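Local coordinates for type II secretion system protein H (Vibrio cholerae, PDB 4DQ9), which is a minor pseudopilin at the pseudopilus tip, where the tip complex recognises and binds substrates that type II secretion exports from the periplasm, at residues N21-I35 and E110-V123. Sequence-based numbering, arbitrary orientation.
Sequences NEEAILSGQDFGVRI and EPAPQLFVLSSGEV. With NA (sodium ion), chain D.
F31 to V33 pair antiparallel with L115 to V117, the two strand axes running 160° apart, and a classic beta bulge at Q114 and L115, both opposite V33, ends the regular pairing. This is the edge of the four-stranded sheet that follows the long N-terminal helix in this pseudopilin fold: 31-36 has 41-48 on its other side, and 115-117 is the outermost strand. V33 and L115 share the helix-facing side of the sheet with V117, whose CG1, anti to its own backbone N (chi1 180°), presses against N21 CA at 3.5 Å.

At the helix end of the contact, S119 N donates a hydrogen bond to D30 OD1 at 2.8 Å, arriving nearly in line with the C-O bond and tying the L118-G121 beta turn to the residues after the helix.

Beyond the bulge the Q114 side chain takes over from the backbone: OE1 accepts from I35 N at 2.7 Å, and NE2 donates to I35 O at 2.9 Å. The amide is thus held at both ends, each donor lying on a lone pair in its acceptor's carbonyl plane. Close by, R34 is bent at chi3 (70°); P111 CG sits over one face of its guanidinium, off toward the rim, and NH1 donates to P111 O at 2.8 Å. The same nitrogen reaches the anti lone pair of E110 OE1 at 3.0 Å in a nearly coplanar salt bridge, while E110 OE2 binds a sodium ion at 2.9 Å.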
loop_
_atom_site.group_PDB
_atom_site.type_symbol
_atom_site.label_atom_id
_atom_site.label_comp_id
_atom_site.label_asym_id
_atom_site.label_seq_id
_atom_site.Cartn_x
_atom_site.Cartn_y
_atom_site.Cartn_z
ATOM N N ASN A 21 -4.845 12.455 9.156
ATOM C CA ASN A 21 -6.160 11.852 9.383
ATOM C C ASN A 21 -7.241 12.835 8.913
ATOM O O ASN A 21 -8.128 12.512 8.122
ATOM C CB ASN A 21 -6.349 11.435 10.831
ATOM C CG ASN A 21 -7.714 10.992 11.136
ATOM O OD1 ASN A 21 -8.261 10.029 10.522
ATOM N ND2 ASN A 21 -8.300 11.611 12.156
ATOM N N GLU A 22 -7.085 14.083 9.329
ATOM C CA GLU A 22 -7.944 15.196 8.893
ATOM C C GLU A 22 -7.922 15.408 7.375
ATOM O O GLU A 22 -8.967 15.513 6.786
ATOM C CB GLU A 22 -7.462 16.434 9.637
ATOM C CG GLU A 22 -8.171 17.770 9.371
ATOM C CD GLU A 22 -7.639 18.872 10.279
ATOM O OE1 GLU A 22 -6.477 18.860 10.747
ATOM O OE2 GLU A 22 -8.356 19.839 10.447
ATOM N N GLU A 23 -6.731 15.305 6.755
ATOM C CA GLU A 23 -6.573 15.501 5.334
ATOM C C GLU A 23 -7.315 14.399 4.613
ATOM O O GLU A 23 -8.016 14.653 3.606
ATOM C CB GLU A 23 -5.136 15.562 4.897
ATOM C CG GLU A 23 -4.979 16.155 3.545
ATOM C CD GLU A 23 -5.223 17.621 3.467
ATOM O OE1 GLU A 23 -5.208 18.428 4.462
ATOM O OE2 GLU A 23 -5.361 18.002 2.347
ATOM N N ALA A 24 -7.152 13.160 5.083
ATOM C CA ALA A 24 -7.783 11.984 4.443
ATOM C C ALA A 24 -9.304 12.200 4.444
ATOM O O ALA A 24 -9.991 12.003 3.425
ATOM C CB ALA A 24 -7.401 10.647 5.160
ATOM N N ILE A 25 -9.845 12.590 5.580
ATOM C CA ILE A 25 -11.313 12.710 5.755
ATOM C C ILE A 25 -11.842 13.846 4.848
ATOM O O ILE A 25 -12.799 13.596 4.068
ATOM C CB ILE A 25 -11.656 12.889 7.263
ATOM C CG1 ILE A 25 -11.469 11.549 8.014
ATOM C CG2 ILE A 25 -13.179 13.435 7.379
ATOM C CD1 ILE A 25 -11.239 11.725 9.503
ATOM N N LEU A 26 -11.179 15.010 4.843
ATOM C CA LEU A 26 -11.602 16.192 4.098
ATOM C C LEU A 26 -11.449 15.969 2.590
ATOM O O LEU A 26 -12.322 16.402 1.817
ATOM C CB LEU A 26 -10.811 17.426 4.514
ATOM C CG LEU A 26 -11.074 18.099 5.879
ATOM C CD1 LEU A 26 -9.897 18.938 6.262
ATOM C CD2 LEU A 26 -12.344 18.889 5.825
ATOM N N SER A 27 -10.388 15.254 2.160
ATOM C CA SER A 27 -10.001 15.216 0.721
ATOM C C SER A 27 -10.483 13.993 0.032
ATOM O O SER A 27 -10.460 13.929 -1.234
ATOM C CB SER A 27 -8.470 15.291 0.537
ATOM O OG SER A 27 -7.832 14.102 0.965
ATOM N N GLY A 28 -10.856 12.971 0.795
ATOM C CA GLY A 28 -11.228 11.709 0.157
ATOM C C GLY A 28 -10.052 10.893 -0.385
ATOM O O GLY A 28 -10.199 9.941 -1.225
ATOM N N GLN A 29 -8.872 11.268 0.019
ATOM C CA GLN A 29 -7.669 10.606 -0.478
ATOM C C GLN A 29 -7.046 9.827 0.692
ATOM O O GLN A 29 -7.373 10.088 1.854
ATOM C CB GLN A 29 -6.664 11.559 -1.109
ATOM C CG GLN A 29 -7.194 12.391 -2.355
ATOM C CD GLN A 29 -7.828 11.620 -3.611
ATOM O OE1 GLN A 29 -7.261 10.654 -4.184
ATOM N NE2 GLN A 29 -8.986 12.127 -4.064
ATOM N N ASP A 30 -6.214 8.827 0.379
ATOM C CA ASP A 30 -5.595 7.982 1.425
ATOM C C ASP A 30 -4.135 8.433 1.590
ATOM O O ASP A 30 -3.411 8.796 0.616
ATOM C CB ASP A 30 -5.550 6.524 1.062
ATOM C CG ASP A 30 -6.890 5.819 1.055
ATOM O OD1 ASP A 30 -7.906 6.283 1.577
ATOM O OD2 ASP A 30 -6.901 4.705 0.479
ATOM N N PHE A 31 -3.696 8.439 2.841
ATOM C CA PHE A 31 -2.337 8.759 3.259
ATOM C C PHE A 31 -1.749 7.641 4.086
ATOM O O PHE A 31 -2.405 6.642 4.288
ATOM C CB PHE A 31 -2.371 10.099 4.034
ATOM C CG PHE A 31 -2.829 11.253 3.185
ATOM C CD1 PHE A 31 -4.199 11.573 3.050
ATOM C CD2 PHE A 31 -1.923 12.037 2.466
ATOM C CE1 PHE A 31 -4.625 12.610 2.275
ATOM C CE2 PHE A 31 -2.362 13.055 1.654
ATOM C CZ PHE A 31 -3.676 13.380 1.560
ATOM N N GLY A 32 -0.509 7.776 4.478
ATOM C CA GLY A 32 0.105 6.723 5.201
ATOM C C GLY A 32 1.368 7.240 5.885
ATOM O O GLY A 32 1.884 8.286 5.509
ATOM N N VAL A 33 1.915 6.460 6.843
ATOM C CA VAL A 33 3.155 6.816 7.476
ATOM C C VAL A 33 4.088 5.593 7.358
ATOM O O VAL A 33 3.686 4.455 7.607
ATOM C CB VAL A 33 3.024 7.158 8.953
ATOM C CG1 VAL A 33 4.413 7.351 9.507
ATOM C CG2 VAL A 33 2.099 8.286 9.160
ATOM N N ARG A 34 5.289 5.802 6.782
ATOM C CA ARG A 34 6.346 4.782 6.774
ATOM C C ARG A 34 7.309 5.040 7.949
ATOM O O ARG A 34 7.739 6.207 8.117
ATOM C CB ARG A 34 7.073 4.722 5.469
ATOM C CG ARG A 34 7.937 3.448 5.510
ATOM C CD ARG A 34 8.576 3.180 4.282
ATOM N NE ARG A 34 9.599 4.208 4.140
ATOM C CZ ARG A 34 9.628 5.145 3.211
ATOM N NH1 ARG A 34 8.687 5.253 2.298
ATOM N NH2 ARG A 34 10.631 6.020 3.257
ATOM N N ILE A 35 7.459 4.067 8.861
ATOM C CA ILE A 35 8.390 4.184 9.924
ATOM C C ILE A 35 9.650 3.363 9.570
ATOM O O ILE A 35 9.550 2.181 9.240
ATOM C CB ILE A 35 7.717 3.555 11.172
ATOM C CG1 ILE A 35 6.327 4.161 11.453
ATOM C CG2 ILE A 35 8.677 3.695 12.410
ATOM C CD1 ILE A 35 5.458 3.383 12.503
ATOM N N GLU A 110 8.950 4.286 -3.839
ATOM C CA GLU A 110 8.824 4.722 -2.439
ATOM C C GLU A 110 8.214 3.571 -1.618
ATOM O O GLU A 110 7.102 3.175 -1.880
ATOM C CB GLU A 110 7.888 5.926 -2.432
ATOM C CG GLU A 110 7.810 6.785 -1.190
ATOM C CD GLU A 110 9.102 7.510 -0.835
ATOM O OE1 GLU A 110 9.587 7.260 0.297
ATOM O OE2 GLU A 110 9.642 8.279 -1.674
ATOM N N PRO A 111 8.945 3.032 -0.626
ATOM C CA PRO A 111 8.450 1.852 0.141
ATOM C C PRO A 111 7.134 2.141 0.844
ATOM O O PRO A 111 6.946 3.268 1.318
ATOM C CB PRO A 111 9.575 1.539 1.146
ATOM C CG PRO A 111 10.801 2.213 0.572
ATOM C CD PRO A 111 10.294 3.446 -0.190
ATOM N N ALA A 112 6.245 1.145 0.902
ATOM C CA ALA A 112 4.897 1.343 1.373
ATOM C C ALA A 112 4.832 1.638 2.854
ATOM O O ALA A 112 5.627 1.145 3.668
ATOM C CB ALA A 112 4.099 0.136 1.104
ATOM N N PRO A 113 3.874 2.457 3.214
ATOM C CA PRO A 113 3.688 2.751 4.657
ATOM C C PRO A 113 3.207 1.555 5.423
ATOM O O PRO A 113 2.442 0.736 4.850
ATOM C CB PRO A 113 2.536 3.785 4.640
ATOM C CG PRO A 113 1.818 3.479 3.278
ATOM C CD PRO A 113 2.851 3.068 2.383
ATOM N N GLN A 114 3.593 1.409 6.696
ATOM C CA GLN A 114 3.041 0.384 7.576
ATOM C C GLN A 114 1.769 0.901 8.207
ATOM O O GLN A 114 0.921 0.105 8.620
ATOM C CB GLN A 114 3.971 -0.019 8.717
ATOM C CG GLN A 114 5.278 -0.508 8.232
ATOM C CD GLN A 114 6.342 0.641 8.268
ATOM O OE1 GLN A 114 6.014 1.882 8.208
ATOM N NE2 GLN A 114 7.585 0.244 8.450
ATOM N N LEU A 115 1.608 2.204 8.251
ATOM C CA LEU A 115 0.402 2.828 8.816
ATOM C C LEU A 115 -0.465 3.435 7.760
ATOM O O LEU A 115 -0.018 4.392 7.109
ATOM C CB LEU A 115 0.738 3.855 9.927
ATOM C CG LEU A 115 1.766 3.519 10.997
ATOM C CD1 LEU A 115 1.890 4.728 11.967
ATOM C CD2 LEU A 115 1.305 2.245 11.696
ATOM N N PHE A 116 -1.664 2.905 7.537
ATOM C CA PHE A 116 -2.585 3.465 6.622
ATOM C C PHE A 116 -3.487 4.456 7.287
ATOM O O PHE A 116 -4.006 4.211 8.399
ATOM C CB PHE A 116 -3.378 2.389 5.875
ATOM C CG PHE A 116 -2.508 1.348 5.236
ATOM C CD1 PHE A 116 -1.880 1.645 4.012
ATOM C CD2 PHE A 116 -2.326 0.104 5.778
ATOM C CE1 PHE A 116 -1.084 0.653 3.403
ATOM C CE2 PHE A 116 -1.408 -0.848 5.181
ATOM C CZ PHE A 116 -0.860 -0.535 3.939
ATOM N N VAL A 117 -3.709 5.556 6.593
ATOM C CA VAL A 117 -4.509 6.677 7.091
ATOM C C VAL A 117 -5.539 6.915 5.990
ATOM O O VAL A 117 -5.307 7.733 5.077
ATOM C CB VAL A 117 -3.663 7.888 7.430
ATOM C CG1 VAL A 117 -4.555 9.123 7.970
ATOM C CG2 VAL A 117 -2.563 7.519 8.429
ATOM N N LEU A 118 -6.631 6.154 6.088
ATOM C CA LEU A 118 -7.559 6.046 4.976
ATOM C C LEU A 118 -8.650 7.187 4.988
ATOM O O LEU A 118 -8.972 7.769 6.024
ATOM C CB LEU A 118 -8.242 4.717 4.985
ATOM C CG LEU A 118 -7.368 3.440 5.058
ATOM C CD1 LEU A 118 -8.178 2.173 5.063
ATOM C CD2 LEU A 118 -6.371 3.497 3.973
ATOM N N SER A 119 -9.238 7.415 3.812
ATOM C CA SER A 119 -10.281 8.393 3.610
ATOM C C SER A 119 -11.521 8.186 4.462
ATOM O O SER A 119 -12.255 9.139 4.747
ATOM C CB SER A 119 -10.686 8.557 2.149
ATOM O OG SER A 119 -11.157 7.313 1.722
ATOM N N SER A 120 -11.708 6.940 4.911
ATOM C CA SER A 120 -12.831 6.591 5.783
ATOM C C SER A 120 -12.624 7.112 7.185
ATOM O O SER A 120 -13.514 6.999 8.012
ATOM C CB SER A 120 -12.876 5.058 5.925
ATOM O OG SER A 120 -11.661 4.573 6.534
ATOM N N GLY A 121 -11.456 7.638 7.496
ATOM C CA GLY A 121 -11.119 7.980 8.879
ATOM C C GLY A 121 -10.450 6.909 9.733
ATOM O O GLY A 121 -9.987 7.174 10.841
ATOM N N GLU A 122 -10.308 5.694 9.190
ATOM C CA GLU A 122 -9.661 4.569 9.844
ATOM C C GLU A 122 -8.151 4.695 9.777
ATOM O O GLU A 122 -7.588 5.207 8.782
ATOM C CB GLU A 122 -10.043 3.231 9.235
ATOM C CG GLU A 122 -11.575 2.974 9.286
ATOM C CD GLU A 122 -12.038 1.581 9.691
ATOM O OE1 GLU A 122 -11.329 0.573 9.338
ATOM O OE2 GLU A 122 -13.136 1.505 10.366
ATOM N N VAL A 123 -7.521 4.241 10.856
ATOM C CA VAL A 123 -6.069 4.319 10.914
ATOM C C VAL A 123 -5.643 2.945 11.405
ATOM O O VAL A 123 -6.224 2.390 12.350
ATOM C CB VAL A 123 -5.550 5.479 11.858
ATOM C CG1 VAL A 123 -4.046 5.414 12.076
ATOM C CG2 VAL A 123 -6.019 6.908 11.409
HETATM NA NA NA D . 8.003 10.169 -3.221
HETATM O O HOH W 1 -13.342 11.091 3.087
HETATM O O HOH W 2 -10.045 5.947 -0.249
HETATM O O HOH W 3 9.015 12.658 -3.951
#